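Local coordinates for protein putative glucoamylase (Bacteroides caccae ATCC 43185, PDB 4QT9) that probably hydrolyses glycosidic bonds in carbohydrates, as a glucoamylase-like enzyme with an alpha/alpha toroid fold, at residues W175-K180 with Y194-D199; N184-H189 with A225-D230; H203-C208 with L261-Y266. All blocks are in the same frame, centred on the assembly; numbering follows the deposited sequence.

Contact 1: W175-K180 with Y194-D199; sequences WDWYRK and YGWEMD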
loop_
_atom_site.group_PDB
_atom_site.type_symbol
_atom_site.label_atom_id
_atom_site.label_comp_id
_atom_site.label_asym_id
_atom_site.label_seq_id
_atom_site.Cartn_x
_atom_site.Cartn_y
_atom_site.Cartn_z
ATOM N N TRP A 175 -7.724 -3.122 -17.786
ATOM C CA TRP A 175 -8.025 -4.089 -16.707
ATOM C C TRP A 175 -8.686 -5.345 -17.290
ATOM O O TRP A 175 -8.361 -6.463 -16.884
ATOM C CB TRP A 175 -8.941 -3.472 -15.622
ATOM C CG TRP A 175 -8.483 -2.136 -15.126
ATOM C CD1 TRP A 175 -8.814 -0.914 -15.633
ATOM C CD2 TRP A 175 -7.531 -1.893 -14.070
ATOM N NE1 TRP A 175 -8.176 0.083 -14.923
ATOM C CE2 TRP A 175 -7.383 -0.492 -13.957
ATOM C CE3 TRP A 175 -6.836 -2.724 -13.166
ATOM C CZ2 TRP A 175 -6.525 0.099 -13.006
ATOM C CZ3 TRP A 175 -5.978 -2.141 -12.234
ATOM C CH2 TRP A 175 -5.857 -0.749 -12.137
ATOM N N ASP A 176 -9.579 -5.147 -18.285
ATOM C CA ASP A 176 -10.345 -6.214 -18.906
ATOM C C ASP A 176 -9.434 -7.248 -19.573
ATOM O O ASP A 176 -9.781 -8.425 -19.580
ATOM C CB ASP A 176 -11.354 -5.632 -19.904
ATOM C CG ASP A 176 -12.252 -6.670 -20.526
ATOM O OD1 ASP A 176 -13.295 -6.998 -19.910
ATOM O OD2 ASP A 176 -11.924 -7.146 -21.637
ATOM N N TRP A 177 -8.294 -6.834 -20.121
ATOM C CA TRP A 177 -7.341 -7.784 -20.713
ATOM C C TRP A 177 -6.933 -8.875 -19.706
ATOM O O TRP A 177 -6.773 -10.027 -20.081
ATOM C CB TRP A 177 -6.071 -7.052 -21.206
ATOM C CG TRP A 177 -4.985 -7.987 -21.645
ATOM C CD1 TRP A 177 -3.957 -8.458 -20.885
ATOM C CD2 TRP A 177 -4.951 -8.728 -22.869
ATOM N NE1 TRP A 177 -3.242 -9.401 -21.590
ATOM C CE2 TRP A 177 -3.812 -9.561 -22.824
ATOM C CE3 TRP A 177 -5.734 -8.712 -24.040
ATOM C CZ2 TRP A 177 -3.439 -10.381 -23.894
ATOM C CZ3 TRP A 177 -5.354 -9.513 -25.112
ATOM C CH2 TRP A 177 -4.230 -10.350 -25.027
ATOM N N TYR A 178 -6.743 -8.497 -18.441
ATOM C CA TYR A 178 -6.263 -9.362 -17.380
ATOM C C TYR A 178 -7.333 -10.357 -16.888
ATOM O O TYR A 178 -7.081 -11.099 -15.955
ATOM C CB TYR A 178 -5.676 -8.501 -16.256
ATOM C CG TYR A 178 -4.321 -7.924 -16.648
ATOM C CD1 TYR A 178 -4.226 -6.842 -17.520
ATOM C CD2 TYR A 178 -3.135 -8.481 -16.169
ATOM C CE1 TYR A 178 -2.986 -6.360 -17.949
ATOM C CE2 TYR A 178 -1.892 -7.992 -16.573
ATOM C CZ TYR A 178 -1.824 -6.954 -17.496
ATOM O OH TYR A 178 -0.610 -6.450 -17.908
ATOM N N ARG A 179 -8.487 -10.449 -17.588
ATOM C CA ARG A 179 -9.501 -11.454 -17.327
ATOM C C ARG A 179 -9.151 -12.714 -18.127
ATOM O O ARG A 179 -9.917 -13.681 -18.090
ATOM C CB ARG A 179 -10.905 -10.964 -17.724
ATOM C CG ARG A 179 -11.489 -9.817 -16.911
ATOM C CD ARG A 179 -12.743 -9.312 -17.611
ATOM N NE ARG A 179 -13.803 -10.327 -17.667
ATOM C CZ ARG A 179 -14.842 -10.284 -18.491
ATOM N NH1 ARG A 179 -14.965 -9.293 -19.361
ATOM N NH2 ARG A 179 -15.764 -11.242 -18.460
ATOM N N LYS A 180 -8.039 -12.671 -18.924
ATOM C CA LYS A 180 -7.525 -13.791 -19.737
ATOM C C LYS A 180 -8.633 -14.338 -20.667
ATOM O O LYS A 180 -9.132 -15.444 -20.470
ATOM C CB LYS A 180 -6.952 -14.896 -18.813
ATOM C CG LYS A 180 -6.291 -16.070 -19.530
ATOM C CD LYS A 180 -5.787 -17.113 -18.524
ATOM C CE LYS A 180 -5.424 -18.391 -19.225
ATOM N NZ LYS A 180 -4.811 -19.362 -18.291
ATOM N N TYR A 194 6.079 -14.988 -21.722
ATOM C CA TYR A 194 5.541 -16.177 -21.071
ATOM C C TYR A 194 3.990 -16.237 -20.996
ATOM O O TYR A 194 3.461 -17.218 -20.466
ATOM C CB TYR A 194 6.155 -16.306 -19.667
ATOM C CG TYR A 194 7.668 -16.419 -19.684
ATOM C CD1 TYR A 194 8.294 -17.622 -20.001
ATOM C CD2 TYR A 194 8.473 -15.325 -19.375
ATOM C CE1 TYR A 194 9.685 -17.733 -20.011
ATOM C CE2 TYR A 194 9.864 -15.428 -19.367
ATOM C CZ TYR A 194 10.465 -16.632 -19.693
ATOM O OH TYR A 194 11.831 -16.743 -19.683
ATOM N N GLY A 195 3.293 -15.235 -21.541
ATOM C CA GLY A 195 1.831 -15.168 -21.548
ATOM C C GLY A 195 1.202 -15.179 -20.167
ATOM O O GLY A 195 1.519 -14.326 -19.328
ATOM N N TRP A 196 0.341 -16.188 -19.920
ATOM C CA TRP A 196 -0.375 -16.390 -18.654
ATOM C C TRP A 196 0.299 -17.439 -17.730
ATOM O O TRP A 196 -0.326 -17.813 -16.738
ATOM C CB TRP A 196 -1.847 -16.808 -18.934
ATOM C CG TRP A 196 -2.593 -15.820 -19.794
ATOM C CD1 TRP A 196 -2.871 -15.935 -21.129
ATOM C CD2 TRP A 196 -3.042 -14.510 -19.400
ATOM N NE1 TRP A 196 -3.460 -14.784 -21.591
ATOM C CE2 TRP A 196 -3.594 -13.896 -20.548
ATOM C CE3 TRP A 196 -3.016 -13.786 -18.185
ATOM C CZ2 TRP A 196 -4.121 -12.598 -20.520
ATOM C CZ3 TRP A 196 -3.553 -12.505 -18.160
ATOM C CH2 TRP A 196 -4.093 -11.924 -19.314
ATOM N N GLU A 197 1.566 -17.863 -18.006
ATOM C CA GLU A 197 2.294 -18.915 -17.261
ATOM C C GLU A 197 2.403 -18.709 -15.726
ATOM O O GLU A 197 2.493 -19.708 -14.999
ATOM C CB GLU A 197 3.690 -19.160 -17.841
ATOM C CG GLU A 197 3.658 -20.219 -18.931
ATOM C CD GLU A 197 4.848 -20.257 -19.871
ATOM O OE1 GLU A 197 5.993 -20.435 -19.393
ATOM O OE2 GLU A 197 4.623 -20.153 -21.100
HETATM N N MSE A 198 2.337 -17.459 -15.226
HETATM C CA MSE A 198 2.340 -17.213 -13.771
HETATM C C MSE A 198 1.058 -17.769 -13.159
HETATM O O MSE A 198 1.056 -18.185 -12.005
HETATM C CB MSE A 198 2.505 -15.725 -13.438
HETATM C CG MSE A 198 3.880 -15.165 -13.805
HETATM SE SE MSE A 198 5.228 -15.592 -12.494
HETATM C CE MSE A 198 5.621 -17.473 -12.999
ATOM N N ASP A 199 -0.027 -17.778 -13.949
ATOM C CA ASP A 199 -1.335 -18.360 -13.630
ATOM C C ASP A 199 -1.779 -18.112 -12.165
ATOM O O ASP A 199 -1.914 -19.057 -11.377
ATOM C CB ASP A 199 -1.293 -19.872 -13.939
ATOM C CG ASP A 199 -2.608 -20.589 -13.749
ATOM O OD1 ASP A 199 -3.637 -20.073 -14.229
ATOM O OD2 ASP A 199 -2.615 -21.646 -13.071
#

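Contact 2: N184-H189 with A225-D230; sequences NVLYWH and AAVYHD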
loop_
_atom_site.group_PDB
_atom_site.type_symbol
_atom_site.label_atom_id
_atom_site.label_comp_id
_atom_site.label_asym_id
_atom_site.label_seq_id
_atom_site.Cartn_x
_atom_site.Cartn_y
_atom_site.Cartn_z
ATOM N N ASN A 184 -14.378 -14.593 -15.390
ATOM C CA ASN A 184 -14.936 -13.709 -14.349
ATOM C C ASN A 184 -14.024 -13.683 -13.125
ATOM O O ASN A 184 -14.400 -14.061 -12.017
ATOM C CB ASN A 184 -16.369 -14.105 -13.998
ATOM C CG ASN A 184 -17.303 -13.795 -15.132
ATOM O OD1 ASN A 184 -17.252 -12.716 -15.738
ATOM N ND2 ASN A 184 -18.122 -14.747 -15.485
ATOM N N VAL A 185 -12.797 -13.211 -13.356
ATOM C CA VAL A 185 -11.711 -13.115 -12.368
ATOM C C VAL A 185 -10.604 -12.279 -13.001
ATOM O O VAL A 185 -10.519 -12.211 -14.235
ATOM C CB VAL A 185 -11.210 -14.539 -11.954
ATOM C CG1 VAL A 185 -10.527 -15.261 -13.128
ATOM C CG2 VAL A 185 -10.297 -14.488 -10.720
ATOM N N LEU A 186 -9.748 -11.675 -12.173
ATOM C CA LEU A 186 -8.586 -10.936 -12.655
ATOM C C LEU A 186 -7.326 -11.713 -12.328
ATOM O O LEU A 186 -7.175 -12.174 -11.200
ATOM C CB LEU A 186 -8.515 -9.527 -12.026
ATOM C CG LEU A 186 -9.613 -8.558 -12.436
ATOM C CD1 LEU A 186 -9.649 -7.369 -11.499
ATOM C CD2 LEU A 186 -9.427 -8.120 -13.894
ATOM N N TYR A 187 -6.430 -11.852 -13.303
ATOM C CA TYR A 187 -5.129 -12.499 -13.105
ATOM C C TYR A 187 -4.105 -11.450 -12.681
ATOM O O TYR A 187 -4.163 -10.295 -13.118
ATOM C CB TYR A 187 -4.678 -13.230 -14.376
ATOM C CG TYR A 187 -5.396 -14.544 -14.575
ATOM C CD1 TYR A 187 -6.684 -14.588 -15.112
ATOM C CD2 TYR A 187 -4.791 -15.749 -14.231
ATOM C CE1 TYR A 187 -7.358 -15.797 -15.277
ATOM C CE2 TYR A 187 -5.459 -16.964 -14.385
ATOM C CZ TYR A 187 -6.736 -16.984 -14.924
ATOM O OH TYR A 187 -7.383 -18.176 -15.104
ATOM N N TRP A 188 -3.177 -11.841 -11.801
ATOM C CA TRP A 188 -2.163 -10.951 -11.270
ATOM C C TRP A 188 -1.185 -10.467 -12.356
ATOM O O TRP A 188 -0.850 -9.275 -12.393
ATOM C CB TRP A 188 -1.378 -11.684 -10.148
ATOM C CG TRP A 188 -0.658 -10.781 -9.189
ATOM C CD1 TRP A 188 0.251 -9.804 -9.499
ATOM C CD2 TRP A 188 -0.672 -10.875 -7.754
ATOM N NE1 TRP A 188 0.752 -9.238 -8.350
ATOM C CE2 TRP A 188 0.231 -9.901 -7.263
ATOM C CE3 TRP A 188 -1.361 -11.695 -6.831
ATOM C CZ2 TRP A 188 0.427 -9.690 -5.890
ATOM C CZ3 TRP A 188 -1.200 -11.457 -5.475
ATOM C CH2 TRP A 188 -0.316 -10.465 -5.014
ATOM N N HIS A 189 -0.715 -11.405 -13.217
ATOM C CA HIS A 189 0.300 -11.136 -14.233
ATOM C C HIS A 189 -0.038 -11.503 -15.650
ATOM O O HIS A 189 -0.824 -12.408 -15.929
ATOM C CB HIS A 189 1.601 -11.902 -13.921
ATOM C CG HIS A 189 1.962 -11.983 -12.476
ATOM N ND1 HIS A 189 1.526 -13.032 -11.693
ATOM C CD2 HIS A 189 2.764 -11.184 -11.738
ATOM C CE1 HIS A 189 2.080 -12.836 -10.506
ATOM N NE2 HIS A 189 2.798 -11.718 -10.483
ATOM N N ALA A 225 -19.506 -6.658 -13.303
ATOM C CA ALA A 225 -19.600 -6.901 -11.854
ATOM C C ALA A 225 -19.356 -8.364 -11.517
ATOM O O ALA A 225 -18.825 -8.645 -10.445
ATOM C CB ALA A 225 -20.943 -6.465 -11.313
ATOM N N ALA A 226 -19.679 -9.286 -12.454
ATOM C CA ALA A 226 -19.475 -10.738 -12.274
ATOM C C ALA A 226 -18.005 -11.065 -11.950
ATOM O O ALA A 226 -17.732 -12.010 -11.209
ATOM C CB ALA A 226 -19.925 -11.494 -13.517
ATOM N N VAL A 227 -17.078 -10.269 -12.471
ATOM C CA VAL A 227 -15.633 -10.435 -12.223
ATOM C C VAL A 227 -15.363 -10.310 -10.714
ATOM O O VAL A 227 -14.620 -11.131 -10.179
ATOM C CB VAL A 227 -14.781 -9.464 -13.076
ATOM C CG1 VAL A 227 -13.309 -9.458 -12.643
ATOM C CG2 VAL A 227 -14.906 -9.812 -14.551
ATOM N N TYR A 228 -16.016 -9.340 -10.026
ATOM C CA TYR A 228 -15.892 -9.161 -8.564
ATOM C C TYR A 228 -16.648 -10.255 -7.778
ATOM O O TYR A 228 -16.090 -10.797 -6.845
ATOM C CB TYR A 228 -16.416 -7.774 -8.150
ATOM C CG TYR A 228 -16.437 -7.527 -6.653
ATOM C CD1 TYR A 228 -15.279 -7.173 -5.969
ATOM C CD2 TYR A 228 -17.629 -7.575 -5.936
ATOM C CE1 TYR A 228 -15.294 -6.929 -4.600
ATOM C CE2 TYR A 228 -17.657 -7.335 -4.564
ATOM C CZ TYR A 228 -16.482 -7.036 -3.895
ATOM O OH TYR A 228 -16.494 -6.826 -2.534
ATOM N N HIS A 229 -17.905 -10.568 -8.141
ATOM C CA HIS A 229 -18.742 -11.536 -7.431
ATOM C C HIS A 229 -18.286 -12.994 -7.628
ATOM O O HIS A 229 -18.260 -13.749 -6.641
ATOM C CB HIS A 229 -20.208 -11.347 -7.824
ATOM C CG HIS A 229 -20.767 -10.075 -7.264
ATOM N ND1 HIS A 229 -20.923 -9.894 -5.890
ATOM C CD2 HIS A 229 -21.107 -8.931 -7.887
ATOM C CE1 HIS A 229 -21.365 -8.660 -5.731
ATOM N NE2 HIS A 229 -21.501 -8.043 -6.903
ATOM N N ASP A 230 -17.898 -13.384 -8.866
ATOM C CA ASP A 230 -17.423 -14.754 -9.148
ATOM C C ASP A 230 -15.933 -14.943 -8.825
ATOM O O ASP A 230 -15.557 -16.036 -8.413
ATOM C CB ASP A 230 -17.650 -15.158 -10.634
ATOM C CG ASP A 230 -19.081 -15.148 -11.171
ATOM O OD1 ASP A 230 -20.012 -14.788 -10.405
ATOM O OD2 ASP A 230 -19.272 -15.501 -12.358
HETATM O O HOH W 1 -14.349 -16.832 -11.595
HETATM O O HOH W 2 -17.799 -17.545 -13.721
#

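Contact 3: H203-C208 with L261-Y266; sequences HGYNEC and LFWAQY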
loop_
_atom_site.group_PDB
_atom_site.type_symbol
_atom_site.label_atom_id
_atom_site.label_comp_id
_atom_site.label_asym_id
_atom_site.label_seq_id
_atom_site.Cartn_x
_atom_site.Cartn_y
_atom_site.Cartn_z
ATOM N N HIS A 203 -8.259 -14.284 -5.715
ATOM C CA HIS A 203 -9.442 -14.546 -4.912
ATOM C C HIS A 203 -9.260 -13.877 -3.549
ATOM O O HIS A 203 -8.152 -13.878 -3.022
ATOM C CB HIS A 203 -9.692 -16.070 -4.763
ATOM C CG HIS A 203 -9.780 -16.814 -6.068
ATOM N ND1 HIS A 203 -10.766 -16.528 -7.006
ATOM C CD2 HIS A 203 -9.006 -17.818 -6.542
ATOM C CE1 HIS A 203 -10.560 -17.370 -8.007
ATOM N NE2 HIS A 203 -9.513 -18.170 -7.767
ATOM N N GLY A 204 -10.326 -13.317 -2.978
ATOM C CA GLY A 204 -10.197 -12.674 -1.668
ATOM C C GLY A 204 -10.290 -13.636 -0.495
ATOM O O GLY A 204 -10.666 -14.789 -0.688
ATOM N N TYR A 205 -9.992 -13.189 0.742
ATOM C CA TYR A 205 -9.530 -11.837 1.032
ATOM C C TYR A 205 -8.008 -11.822 1.118
ATOM O O TYR A 205 -7.404 -12.729 1.687
ATOM C CB TYR A 205 -10.156 -11.278 2.356
ATOM C CG TYR A 205 -9.757 -9.834 2.605
ATOM C CD1 TYR A 205 -10.457 -8.785 2.016
ATOM C CD2 TYR A 205 -8.636 -9.520 3.368
ATOM C CE1 TYR A 205 -10.045 -7.461 2.174
ATOM C CE2 TYR A 205 -8.212 -8.203 3.533
ATOM C CZ TYR A 205 -8.909 -7.178 2.919
ATOM O OH TYR A 205 -8.493 -5.879 3.102
ATOM N N ASN A 206 -7.407 -10.768 0.579
ATOM C CA ASN A 206 -5.966 -10.485 0.645
ATOM C C ASN A 206 -5.826 -8.971 0.437
ATOM O O ASN A 206 -6.825 -8.266 0.415
ATOM C CB ASN A 206 -5.089 -11.374 -0.315
ATOM C CG ASN A 206 -5.397 -11.240 -1.786
ATOM O OD1 ASN A 206 -5.908 -10.228 -2.247
ATOM N ND2 ASN A 206 -5.089 -12.258 -2.564
ATOM N N GLU A 207 -4.626 -8.466 0.273
ATOM C CA GLU A 207 -4.361 -7.024 0.123
ATOM C C GLU A 207 -4.884 -6.394 -1.211
ATOM O O GLU A 207 -4.747 -5.175 -1.379
ATOM C CB GLU A 207 -2.845 -6.799 0.226
ATOM C CG GLU A 207 -2.067 -7.234 -1.004
ATOM C CD GLU A 207 -1.583 -8.668 -1.070
ATOM O OE1 GLU A 207 -2.333 -9.572 -0.646
ATOM O OE2 GLU A 207 -0.460 -8.895 -1.578
ATOM N N CYS A 208 -5.438 -7.202 -2.146
ATOM C CA CYS A 208 -5.748 -6.769 -3.527
ATOM C C CYS A 208 -7.171 -6.260 -3.801
ATOM O O CYS A 208 -7.473 -6.108 -4.974
ATOM C CB CYS A 208 -5.397 -7.889 -4.507
ATOM S SG CYS A 208 -3.749 -8.604 -4.246
ATOM N N LEU A 261 -0.576 -7.645 8.765
ATOM C CA LEU A 261 -1.361 -6.431 8.963
ATOM C C LEU A 261 -1.456 -5.506 7.718
ATOM O O LEU A 261 -2.471 -4.818 7.603
ATOM C CB LEU A 261 -0.892 -5.656 10.212
ATOM C CG LEU A 261 -1.963 -4.786 10.911
ATOM C CD1 LEU A 261 -3.350 -5.382 10.822
ATOM C CD2 LEU A 261 -1.589 -4.498 12.338
ATOM N N PHE A 262 -0.512 -5.572 6.745
ATOM C CA PHE A 262 -0.607 -4.696 5.556
ATOM C C PHE A 262 -1.881 -4.975 4.720
ATOM O O PHE A 262 -2.329 -4.093 3.989
ATOM C CB PHE A 262 0.653 -4.745 4.675
ATOM C CG PHE A 262 0.795 -5.918 3.737
ATOM C CD1 PHE A 262 1.412 -7.095 4.155
ATOM C CD2 PHE A 262 0.327 -5.844 2.425
ATOM C CE1 PHE A 262 1.582 -8.160 3.261
ATOM C CE2 PHE A 262 0.506 -6.903 1.539
ATOM C CZ PHE A 262 1.115 -8.053 1.962
ATOM N N TRP A 263 -2.489 -6.171 4.875
ATOM C CA TRP A 263 -3.728 -6.552 4.167
ATOM C C TRP A 263 -4.913 -5.674 4.587
ATOM O O TRP A 263 -5.871 -5.574 3.849
ATOM C CB TRP A 263 -4.076 -8.008 4.434
ATOM C CG TRP A 263 -3.242 -9.030 3.720
ATOM C CD1 TRP A 263 -1.994 -8.864 3.194
ATOM C CD2 TRP A 263 -3.552 -10.420 3.588
ATOM N NE1 TRP A 263 -1.517 -10.059 2.723
ATOM C CE2 TRP A 263 -2.474 -11.026 2.910
ATOM C CE3 TRP A 263 -4.663 -11.207 3.938
ATOM C CZ2 TRP A 263 -2.474 -12.386 2.570
ATOM C CZ3 TRP A 263 -4.642 -12.558 3.641
ATOM C CH2 TRP A 263 -3.549 -13.139 2.982
ATOM N N ALA A 264 -4.833 -5.038 5.773
ATOM C CA ALA A 264 -5.843 -4.130 6.319
ATOM C C ALA A 264 -5.568 -2.665 5.933
ATOM O O ALA A 264 -6.371 -1.789 6.258
ATOM C CB ALA A 264 -5.863 -4.268 7.843
ATOM N N GLN A 265 -4.447 -2.401 5.222
ATOM C CA GLN A 265 -3.974 -1.049 4.953
ATOM C C GLN A 265 -3.869 -0.632 3.503
ATOM O O GLN A 265 -4.315 0.471 3.213
ATOM C CB GLN A 265 -2.585 -0.835 5.615
ATOM C CG GLN A 265 -2.663 -1.086 7.151
ATOM C CD GLN A 265 -1.380 -1.481 7.846
ATOM O OE1 GLN A 265 -0.347 -1.777 7.224
ATOM N NE2 GLN A 265 -1.415 -1.461 9.177
ATOM N N TYR A 266 -3.193 -1.409 2.622
ATOM C CA TYR A 266 -2.902 -1.004 1.212
ATOM C C TYR A 266 -4.157 -0.590 0.405
ATOM O O TYR A 266 -4.133 0.460 -0.245
ATOM C CB TYR A 266 -2.185 -2.130 0.450
ATOM C CG TYR A 266 -0.743 -2.423 0.804
ATOM C CD1 TYR A 266 -0.137 -1.838 1.917
ATOM C CD2 TYR A 266 0.034 -3.266 0.002
ATOM C CE1 TYR A 266 1.192 -2.106 2.239
ATOM C CE2 TYR A 266 1.375 -3.510 0.296
ATOM C CZ TYR A 266 1.930 -2.971 1.444
ATOM O OH TYR A 266 3.221 -3.282 1.774
HETATM O O HOH W 3 -5.394 -3.877 1.749
#

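Contact 1: W175-K180 with Y194-D199
Lys180 spreads its aliphatic chain over one face of the Trp196 indole, a CH-pi contact that illustrates how the long arm of a lysine can serve as an apolar surface. Lys180 CG stands 3.5 Å from the centroid of the five-membered ring of Trp196 and just 5° off its normal. With CG anti to the backbone N (chi1 -176°) and the chain extended beyond it, CB lies nearest CE2 of the indole while CE reaches the CG and CB of Trp196; the two side chains pass in opposite directions.

The aromatic contact is looser. The five-membered ring of Trp177 and the six-membered ring of Trp196 have centroids 5.1 Å apart and planes at 29°, with little ring overlap, and Trp177 NE1 comes within 3.5 Å of Trp196 CZ2. Trp190 meets both indoles, and His109 stacks on Trp177.

Two loops of the toroid supply these groups. Residues 176-179 form a short 3-10 turn after helix 157-172, whereas Trp196 belongs to two overlapping beta turns, type II' from Tyr194 to Glu197 and type I from Trp196 to Asp199. Gly195 holds the positive phi of the first turn.

Backbone atoms of the 3-10 turn also border the indole: Trp177 O is 3.4 Å from Trp196 CH2, with Tyr178 CA close to the same carbon. The CB of Tyr178 points away from the other loop, and its OH bonds to Phe108 O.

Among charged groups, Lys180 NZ lies 4.3 Å from Asp199 OD1, too far for a salt bridge, though the opposite charges may attract weakly. Within its own turn, Arg179 NH1 makes a salt bridge to Asp176 OD1 at 2.9 Å, an oxygen in the guanidinium plane, met on its syn side somewhat out of the carboxylate plane.

Contact 2: N184-H189 with A225-D230
Asn184 and Asp230 run alongside each other in the same direction, yet their amide and carboxylate planes stand 86° apart. One face of the amide is covered by the methyl of Ala226, whose CB is 3.8 Å from Asn184 CG. Asp230 OD2 is raised on that same side of the amide plane, 3.4 Å from Asn184 ND2. A water beyond the amide nitrogen donates to Asp230 OD2 at 2.9 Å and accepts a weak bond from Asn184 ND2, linking the two polar ends. Asn184 OD1 also receives a weak hydrogen bond from Arg179 NH2.

The pairing is a worked case of an irregular chain crossing the start of a helix. Residues 184-189 run into strand 189-190, and the opening of helix 225-232, which widens into a pi-type turn at 227-230, meets them closest where Asn184 CA and Val227 CA are 4.0 Å apart. Tyr212 of helix 209-217 backs the junction, packing on Val185 and Val227 and accepting from Leu186 N through its OH.

Val227 divides its two methyls between neighbours. CG1, anti to the backbone N (chi1 170°), reaches Leu186 CG at 3.8 Å, the two side chains crossing at about a right angle. CG2 turns instead to Asn184, 3.9 Å from its CA.

Two carbonyl oxygens, Asn184 O and Val227 O, come within 3.5 Å; both are acceptors and cannot bond to each other. A second water donates to Asn184 O at 2.8 Å, and makes a weak, long bond to Asp230 O.

Contact 3: H203-C208 with L261-Y266
Glu207 and Trp263 meet in the inner part of the alpha/alpha toroid, beside a bound acetate ion, probably from the crystallisation liquor, which lies about 3 Å from the Glu207 side chain and may mark a pocket. The Glu207 side chain folds back over the indole: chi1 of 74° tucks CG in between the N and C of its own backbone, and a bend at chi2 lays the carboxylate only 17° from parallel with the ring. OE1 thus rests over one face, 3.5 Å from Trp263 NE1. The Phe262 ring stands nearly perpendicular to that carboxylate and touches its stem, with Glu207 CB 3.6 Å from Phe262 CE2.

Asn206 continues the cover of the indole. Its CA makes a CH-pi contact 3.8 Å from the centroid of the six-membered ring of Trp263, 18° off the normal, while its OD1 closes an Asx turn by accepting from Cys208 N at 3.1 Å. Tyr205, which follows a cis peptide bond, extends its side chain to the 3-10 turn 261-264. There Trp263 O receives two donors, Tyr205 OH at 2.7 Å and a water also at 2.7 Å.

Overall arrangement
From the N terminus, residues 175-180 leave helix 157-172 and find their partner after a short excursion through 184-189 and strand 189-190, so contact 1 closes a small loop of the toroid surface. Contact 2 crosses it: 184-189 lies inside that loop, but its partner waits on helix 225-232. Contact 3 crosses contact 2 in turn, since 203-208 falls within the second loop and pairs with 261-266. Contacts 1 and 3 follow in series. Contacts 1 and 2 join through a probable backbone hydrogen bond from Tyr187 N to Tyr178 O, and contacts 2 and 3 through Trp188 against Glu207 and Cys208, tying surface loops to the interior.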